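Local structure of chymotrypsin-like serine protease (Equine arteritis virus, 1MBM) at residues V35-L43 and L50-G58; S13-T21 and S111-V119. The protein is the nsp4 serine proteinase of the virus, which probably cleaves the viral polyprotein with a chymotrypsin-like active site. One frame throughout, in Å; residues are numbered along the deposited sequence.

Interaction 1: V35-L43 and L50-G58; sequences VGRANMATL and LTLTFKKNG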
loop_
_atom_site.group_PDB
_atom_site.type_symbol
_atom_site.label_atom_id
_atom_site.label_comp_id
_atom_site.label_asym_id
_atom_site.label_seq_id
_atom_site.Cartn_x
_atom_site.Cartn_y
_atom_site.Cartn_z
ATOM N N VAL A 35 -0.671 10.209 11.212
ATOM C CA VAL A 35 -1.645 10.966 12.004
ATOM C C VAL A 35 -1.042 11.427 13.333
ATOM O O VAL A 35 -0.976 12.624 13.621
ATOM C CB VAL A 35 -2.917 10.115 12.272
ATOM C CG1 VAL A 35 -3.862 10.843 13.186
ATOM C CG2 VAL A 35 -3.618 9.787 10.962
ATOM N N GLY A 36 -0.580 10.474 14.137
ATOM C CA GLY A 36 -0.001 10.798 15.430
ATOM C C GLY A 36 -1.004 10.612 16.551
ATOM O O GLY A 36 -2.209 10.558 16.308
ATOM N N ARG A 37 -0.508 10.555 17.783
ATOM C CA ARG A 37 -1.352 10.313 18.953
ATOM C C ARG A 37 -2.519 11.294 19.156
ATOM O O ARG A 37 -3.579 10.898 19.618
ATOM C CB ARG A 37 -0.504 10.195 20.227
ATOM C CG ARG A 37 -1.200 10.750 21.470
ATOM C CD ARG A 37 -1.186 9.863 22.701
ATOM N NE ARG A 37 -1.556 10.632 23.886
ATOM C CZ ARG A 37 -1.251 10.290 25.131
ATOM N NH1 ARG A 37 -0.570 9.177 25.374
ATOM N NH2 ARG A 37 -1.629 11.060 26.137
ATOM N N ALA A 38 -2.344 12.559 18.795
ATOM C CA ALA A 38 -3.437 13.519 18.925
ATOM C C ALA A 38 -4.636 13.137 18.043
ATOM O O ALA A 38 -5.690 13.765 18.125
ATOM C CB ALA A 38 -2.962 14.927 18.622
ATOM N N ASN A 39 -4.459 12.105 17.212
ATOM C CA ASN A 39 -5.514 11.538 16.365
ATOM C C ASN A 39 -6.133 12.461 15.317
ATOM O O ASN A 39 -7.136 12.109 14.688
ATOM C CB ASN A 39 -6.618 10.889 17.213
ATOM C CG ASN A 39 -6.398 9.398 17.421
ATOM O OD1 ASN A 39 -5.966 8.953 18.486
ATOM N ND2 ASN A 39 -6.712 8.621 16.402
ATOM N N MET A 40 -5.519 13.622 15.114
ATOM C CA MET A 40 -6.015 14.597 14.156
ATOM C C MET A 40 -5.013 14.811 13.021
ATOM O O MET A 40 -3.805 14.791 13.247
ATOM C CB MET A 40 -6.294 15.914 14.868
ATOM C CG MET A 40 -7.421 16.713 14.272
ATOM S SD MET A 40 -8.107 17.891 15.453
ATOM C CE MET A 40 -6.704 19.011 15.693
ATOM N N ALA A 41 -5.513 15.007 11.804
ATOM C CA ALA A 41 -4.641 15.244 10.657
ATOM C C ALA A 41 -5.375 15.920 9.503
ATOM O O ALA A 41 -6.581 15.765 9.329
ATOM C CB ALA A 41 -4.000 13.955 10.191
ATOM N N THR A 42 -4.630 16.658 8.695
ATOM C CA THR A 42 -5.238 17.397 7.603
ATOM C C THR A 42 -4.955 16.733 6.258
ATOM O O THR A 42 -3.805 16.432 5.937
ATOM C CB THR A 42 -4.748 18.852 7.611
ATOM O OG1 THR A 42 -5.183 19.512 8.818
ATOM C CG2 THR A 42 -5.443 19.635 6.512
ATOM N N LEU A 43 -6.020 16.499 5.494
ATOM C CA LEU A 43 -5.941 15.913 4.159
ATOM C C LEU A 43 -5.954 17.033 3.118
ATOM O O LEU A 43 -6.728 17.985 3.219
ATOM C CB LEU A 43 -7.143 14.998 3.910
ATOM C CG LEU A 43 -7.421 14.590 2.461
ATOM C CD1 LEU A 43 -6.329 13.647 1.965
ATOM C CD2 LEU A 43 -8.795 13.934 2.332
ATOM N N LEU A 50 -9.033 19.614 4.460
ATOM C CA LEU A 50 -9.971 19.209 5.498
ATOM C C LEU A 50 -9.242 18.532 6.653
ATOM O O LEU A 50 -8.407 17.655 6.438
ATOM C CB LEU A 50 -10.988 18.226 4.888
ATOM C CG LEU A 50 -12.203 17.721 5.673
ATOM C CD1 LEU A 50 -13.035 18.875 6.211
ATOM C CD2 LEU A 50 -13.069 16.817 4.808
ATOM N N THR A 51 -9.542 18.951 7.874
ATOM C CA THR A 51 -8.942 18.337 9.048
ATOM C C THR A 51 -9.861 17.201 9.492
ATOM O O THR A 51 -11.076 17.370 9.540
ATOM C CB THR A 51 -8.750 19.372 10.155
ATOM O OG1 THR A 51 -7.886 20.407 9.675
ATOM C CG2 THR A 51 -7.954 18.781 11.296
ATOM N N LEU A 52 -9.280 16.040 9.789
ATOM C CA LEU A 52 -10.056 14.862 10.157
ATOM C C LEU A 52 -9.571 14.158 11.430
ATOM O O LEU A 52 -8.414 14.276 11.801
ATOM C CB LEU A 52 -9.985 13.857 9.017
ATOM C CG LEU A 52 -10.358 14.403 7.642
ATOM C CD1 LEU A 52 -9.633 13.642 6.540
ATOM C CD2 LEU A 52 -11.841 14.337 7.466
ATOM N N THR A 53 -10.478 13.412 12.061
ATOM C CA THR A 53 -10.175 12.577 13.228
ATOM C C THR A 53 -10.208 11.116 12.762
ATOM O O THR A 53 -11.102 10.731 12.005
ATOM C CB THR A 53 -11.210 12.831 14.347
ATOM O OG1 THR A 53 -10.852 14.022 15.060
ATOM C CG2 THR A 53 -11.137 11.771 15.427
ATOM N N PHE A 54 -9.256 10.305 13.225
ATOM C CA PHE A 54 -9.106 8.940 12.727
ATOM C C PHE A 54 -9.282 7.836 13.768
ATOM O O PHE A 54 -8.756 7.917 14.874
ATOM C CB PHE A 54 -7.708 8.767 12.116
ATOM C CG PHE A 54 -7.488 9.554 10.858
ATOM C CD1 PHE A 54 -7.189 10.915 10.914
ATOM C CD2 PHE A 54 -7.560 8.934 9.618
ATOM C CE1 PHE A 54 -6.981 11.645 9.746
ATOM C CE2 PHE A 54 -7.367 9.658 8.453
ATOM C CZ PHE A 54 -7.069 11.029 8.524
ATOM N N LYS A 55 -10.007 6.792 13.401
ATOM C CA LYS A 55 -10.047 5.604 14.239
ATOM C C LYS A 55 -8.908 4.707 13.756
ATOM O O LYS A 55 -8.661 4.587 12.552
ATOM C CB LYS A 55 -11.401 4.901 14.156
ATOM C CG LYS A 55 -12.578 5.854 14.371
ATOM C CD LYS A 55 -13.737 5.192 15.105
ATOM C CE LYS A 55 -14.194 3.916 14.408
ATOM N NZ LYS A 55 -15.229 3.204 15.216
ATOM N N LYS A 56 -8.198 4.097 14.697
ATOM C CA LYS A 56 -7.006 3.344 14.361
ATOM C C LYS A 56 -7.055 1.882 14.756
ATOM O O LYS A 56 -7.679 1.514 15.751
ATOM C CB LYS A 56 -5.793 3.990 15.038
ATOM C CG LYS A 56 -5.489 5.391 14.563
ATOM C CD LYS A 56 -4.620 6.097 15.591
ATOM C CE LYS A 56 -4.033 7.397 15.063
ATOM N NZ LYS A 56 -3.316 8.089 16.173
ATOM N N ASN A 57 -6.399 1.055 13.948
ATOM C CA ASN A 57 -6.184 -0.348 14.255
ATOM C C ASN A 57 -4.734 -0.631 13.871
ATOM O O ASN A 57 -4.414 -0.844 12.697
ATOM C CB ASN A 57 -7.154 -1.251 13.489
ATOM C CG ASN A 57 -7.163 -2.667 14.036
ATOM O OD1 ASN A 57 -6.225 -3.077 14.720
ATOM N ND2 ASN A 57 -8.223 -3.415 13.753
ATOM N N GLY A 58 -3.845 -0.637 14.859
ATOM C CA GLY A 58 -2.430 -0.708 14.551
ATOM C C GLY A 58 -2.115 0.517 13.714
ATOM O O GLY A 58 -2.617 1.608 14.005
#
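Ala41 and Leu52 exchange a pair of backbone hydrogen bonds, with Leu52 N 2.8 Å from Ala41 O, and Leu43 and Leu50 repeat the pattern two residues on. Phe54 N extends it to Asn39 O at 3.1 Å.

Polar side chains join the strands at Thr42 and Thr51, a non-hydrogen-bonded pair whose CA atoms are 4.1 Å apart. Each OG1 lies beside its own backbone N (chi1 -64° and -60°), which brings Thr42 OG1 to 3.0 Å from Thr51 OG1 in a hydrogen bond. The branched residues suit extended backbone, and Thr51 CG2 is left to touch Met40 CG. Farther along, the extended chain of Lys56 carries NZ to within 2.7 Å of Gly36 O, above the carbonyl plane. Gly36 leaves the short helix with positive phi, a conformation that glycine adopts readily because it has no side chain to meet the carbonyl oxygen before it.

Apolar packing lies on the face of Ala41, Leu43, Leu50 and Leu52. Leu52 CD1 meets Leu43 CB at 3.9 Å. Val35 CG2 sits over one face of the Phe54 ring, 3.9 Å from its centroid, in a CH-pi contact. Ala41 CB approaches the ring obliquely, a methyl small enough to let the ring lie against the strand, while Thr30 and Ala63 also pack on Phe54. Together the strands form a beta hairpin in the six-stranded antiparallel barrel of a chymotrypsin-like proteinase.

Interaction 2: S13-T21 and S111-V119; sequences SYGTGSVWT and SGDSGSAVV
Thr16 meets the 3-10 turn and loop of 111-116 with both its backbone and its side chain. Its amide N donates a nearly straight bond (164°) to Ser114 O, 2.8 Å away, and its OG1 donates to Gly112 O at 2.7 Å, in the carbonyl plane and on a lone pair. OG1 reaches that oxygen because it lies beside the backbone N (chi1 -58°); CG2 is thereby turned to Ser116 OG, 3.5 Å away. That hydroxyl donates to Asp113 O, which also accepts from Ser116 N, holding the type II turn together.

Packing here is close: Gly15 lets the strand come against Ser114 O, and Gly115, whose positive phi itself suits glycine, does the same against Thr16 O. The Gly-Asp-Ser-Gly sequence is the signature of chymotrypsin-like proteinases. Ser114, weakly hydrogen-bonded to His33, is therefore probably the nucleophile. In the family the amides at the positions of Gly112 and Ser114 line the oxyanion hole; here Ser114 N bonds to Ser111 O, consistent with the reported collapsed form. Asp113 forms a salt bridge with Arg197.

Toward Ala117 the segments draw apart and water fills in. One water bridges Ser18 OG and Gly115 O, 2.7 Å from each, and another links Ala117 N to Gly17 O, the latter bond weak. Ser18 OG also accepts from Trp20 NE1 at 2.7 Å, which holds the indole so that Ala117 CB meets its edge 4.0 Å from CZ2. Val119 CG1 only grazes Trp20 CH2. At the other end the contact thins toward solvent: Tyr14 O merely passes Gly112 CA, and the Tyr14 ring leads away.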
loop_
_atom_site.group_PDB
_atom_site.type_symbol
_atom_site.label_atom_id
_atom_site.label_comp_id
_atom_site.label_asym_id
_atom_site.label_seq_id
_atom_site.Cartn_x
_atom_site.Cartn_y
_atom_site.Cartn_z
ATOM N N SER A 13 3.283 13.396 11.341
ATOM C CA SER A 13 4.241 13.202 10.266
ATOM C C SER A 13 3.593 13.524 8.917
ATOM O O SER A 13 2.432 13.922 8.860
ATOM C CB SER A 13 4.853 11.806 10.323
ATOM O OG SER A 13 5.776 11.616 9.269
ATOM N N TYR A 14 4.345 13.364 7.836
ATOM C CA TYR A 14 3.861 13.714 6.507
ATOM C C TYR A 14 3.691 12.442 5.722
ATOM O O TYR A 14 4.620 11.634 5.626
ATOM C CB TYR A 14 4.848 14.644 5.792
ATOM C CG TYR A 14 4.917 16.022 6.399
ATOM C CD1 TYR A 14 3.774 16.803 6.518
ATOM C CD2 TYR A 14 6.114 16.534 6.867
ATOM C CE1 TYR A 14 3.825 18.061 7.083
ATOM C CE2 TYR A 14 6.179 17.798 7.434
ATOM C CZ TYR A 14 5.024 18.554 7.541
ATOM O OH TYR A 14 5.070 19.817 8.106
ATOM N N GLY A 15 2.496 12.252 5.182
ATOM C CA GLY A 15 2.202 11.024 4.476
ATOM C C GLY A 15 1.220 11.181 3.341
ATOM O O GLY A 15 0.958 12.298 2.852
ATOM N N THR A 16 0.662 10.041 2.946
ATOM C CA THR A 16 -0.241 9.940 1.822
ATOM C C THR A 16 -1.574 9.393 2.290
ATOM O O THR A 16 -1.633 8.629 3.244
ATOM C CB THR A 16 0.358 8.958 0.794
ATOM O OG1 THR A 16 1.649 9.421 0.394
ATOM C CG2 THR A 16 -0.443 8.952 -0.513
ATOM N N GLY A 17 -2.649 9.783 1.612
ATOM C CA GLY A 17 -3.961 9.253 1.924
ATOM C C GLY A 17 -4.762 8.915 0.688
ATOM O O GLY A 17 -4.355 9.209 -0.435
ATOM N N SER A 18 -5.907 8.273 0.894
ATOM C CA SER A 18 -6.800 7.957 -0.204
ATOM C C SER A 18 -8.240 8.205 0.233
ATOM O O SER A 18 -8.561 8.097 1.410
ATOM C CB SER A 18 -6.581 6.538 -0.730
ATOM O OG SER A 18 -6.845 5.565 0.252
ATOM N N VAL A 19 -9.091 8.562 -0.720
ATOM C CA VAL A 19 -10.478 8.925 -0.439
ATOM C C VAL A 19 -11.453 8.003 -1.173
ATOM O O VAL A 19 -11.258 7.692 -2.334
ATOM C CB VAL A 19 -10.750 10.393 -0.841
ATOM C CG1 VAL A 19 -12.128 10.816 -0.408
ATOM C CG2 VAL A 19 -9.706 11.311 -0.199
ATOM N N TRP A 20 -12.506 7.577 -0.486
ATOM C CA TRP A 20 -13.416 6.576 -1.027
ATOM C C TRP A 20 -14.856 6.805 -0.615
ATOM O O TRP A 20 -15.137 7.599 0.276
ATOM C CB TRP A 20 -13.015 5.182 -0.532
ATOM C CG TRP A 20 -11.557 4.888 -0.625
ATOM C CD1 TRP A 20 -10.577 5.284 0.248
ATOM C CD2 TRP A 20 -10.901 4.127 -1.644
ATOM N NE1 TRP A 20 -9.355 4.821 -0.175
ATOM C CE2 TRP A 20 -9.526 4.109 -1.337
ATOM C CE3 TRP A 20 -11.337 3.466 -2.798
ATOM C CZ2 TRP A 20 -8.589 3.461 -2.138
ATOM C CZ3 TRP A 20 -10.400 2.817 -3.596
ATOM C CH2 TRP A 20 -9.044 2.823 -3.261
ATOM N N THR A 21 -15.766 6.074 -1.263
ATOM C CA THR A 21 -17.177 6.114 -0.908
ATOM C C THR A 21 -17.571 4.785 -0.256
ATOM O O THR A 21 -17.133 3.725 -0.700
ATOM C CB THR A 21 -18.041 6.363 -2.172
ATOM O OG1 THR A 21 -17.809 7.694 -2.655
ATOM C CG2 THR A 21 -19.527 6.366 -1.831
ATOM N N SER A 111 9.626 7.854 2.751
ATOM C CA SER A 111 8.854 8.156 3.958
ATOM C C SER A 111 7.502 8.808 3.662
ATOM O O SER A 111 6.483 8.439 4.261
ATOM C CB SER A 111 9.650 9.024 4.930
ATOM O OG SER A 111 8.950 9.098 6.155
ATOM N N GLY A 112 7.492 9.755 2.726
ATOM C CA GLY A 112 6.263 10.425 2.330
ATOM C C GLY A 112 5.161 9.520 1.787
ATOM O O GLY A 112 3.995 9.929 1.729
ATOM N N ASP A 113 5.512 8.285 1.411
ATOM C CA ASP A 113 4.533 7.344 0.871
ATOM C C ASP A 113 3.788 6.589 1.958
ATOM O O ASP A 113 2.892 5.803 1.645
ATOM C CB ASP A 113 5.187 6.296 -0.038
ATOM C CG ASP A 113 5.815 6.891 -1.282
ATOM O OD1 ASP A 113 5.320 7.922 -1.783
ATOM O OD2 ASP A 113 6.812 6.375 -1.831
ATOM N N SER A 114 4.173 6.783 3.220
ATOM C CA SER A 114 3.468 6.118 4.319
ATOM C C SER A 114 1.995 6.499 4.249
ATOM O O SER A 114 1.655 7.662 4.034
ATOM C CB SER A 114 4.068 6.501 5.675
ATOM O OG SER A 114 5.288 5.807 5.893
ATOM N N GLY A 115 1.125 5.512 4.394
ATOM C CA GLY A 115 -0.299 5.758 4.311
ATOM C C GLY A 115 -0.939 5.487 2.961
ATOM O O GLY A 115 -2.169 5.435 2.884
ATOM N N SER A 116 -0.133 5.354 1.902
ATOM C CA SER A 116 -0.661 5.049 0.569
ATOM C C SER A 116 -1.515 3.790 0.619
ATOM O O SER A 116 -1.157 2.814 1.277
ATOM C CB SER A 116 0.460 4.819 -0.468
ATOM O OG SER A 116 1.358 5.930 -0.560
ATOM N N ALA A 117 -2.642 3.809 -0.074
ATOM C CA ALA A 117 -3.481 2.619 -0.132
ATOM C C ALA A 117 -2.705 1.606 -0.944
ATOM O O ALA A 117 -2.024 1.968 -1.905
ATOM C CB ALA A 117 -4.809 2.923 -0.812
ATOM N N VAL A 118 -2.758 0.352 -0.518
ATOM C CA VAL A 118 -2.165 -0.723 -1.287
ATOM C C VAL A 118 -3.361 -1.491 -1.845
ATOM O O VAL A 118 -4.190 -1.993 -1.090
ATOM C CB VAL A 118 -1.259 -1.615 -0.420
ATOM C CG1 VAL A 118 -0.644 -2.706 -1.247
ATOM C CG2 VAL A 118 -0.169 -0.793 0.234
ATOM N N VAL A 119 -3.486 -1.550 -3.165
ATOM C CA VAL A 119 -4.683 -2.153 -3.741
ATOM C C VAL A 119 -4.395 -3.294 -4.705
ATOM O O VAL A 119 -3.342 -3.339 -5.335
ATOM C CB VAL A 119 -5.606 -1.098 -4.466
ATOM C CG1 VAL A 119 -5.864 0.136 -3.575
ATOM C CG2 VAL A 119 -5.027 -0.671 -5.793
HETATM O O HOH W 1 3.275 9.575 -1.814
HETATM O O HOH W 2 -3.156 6.428 -1.342
HETATM O O HOH W 3 -4.633 5.420 1.866
#

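How the interactions relate
The centres of the two contacts are 12 Å apart. Along the chain, strand 14-22 comes first, both segments of interaction 1 follow, and 111-119 comes last, so the local hairpin is bracketed by the long-range pair. Strands 14-22, 40-45 and 48-57 all belong to the same six-stranded barrel, whereas strand 117-120 belongs to the second sheet. Interaction 1 thus supplies one hairpin of the first barrel, and interaction 2 joins that barrel to the other. They meet inside the first barrel, where Leu43 CD2 packs on Val19 CG2 at 3.8 Å. This fits the chymotrypsin-like plan, in which the probable triad of His33, Asp59 and Ser114 is assembled from both barrels.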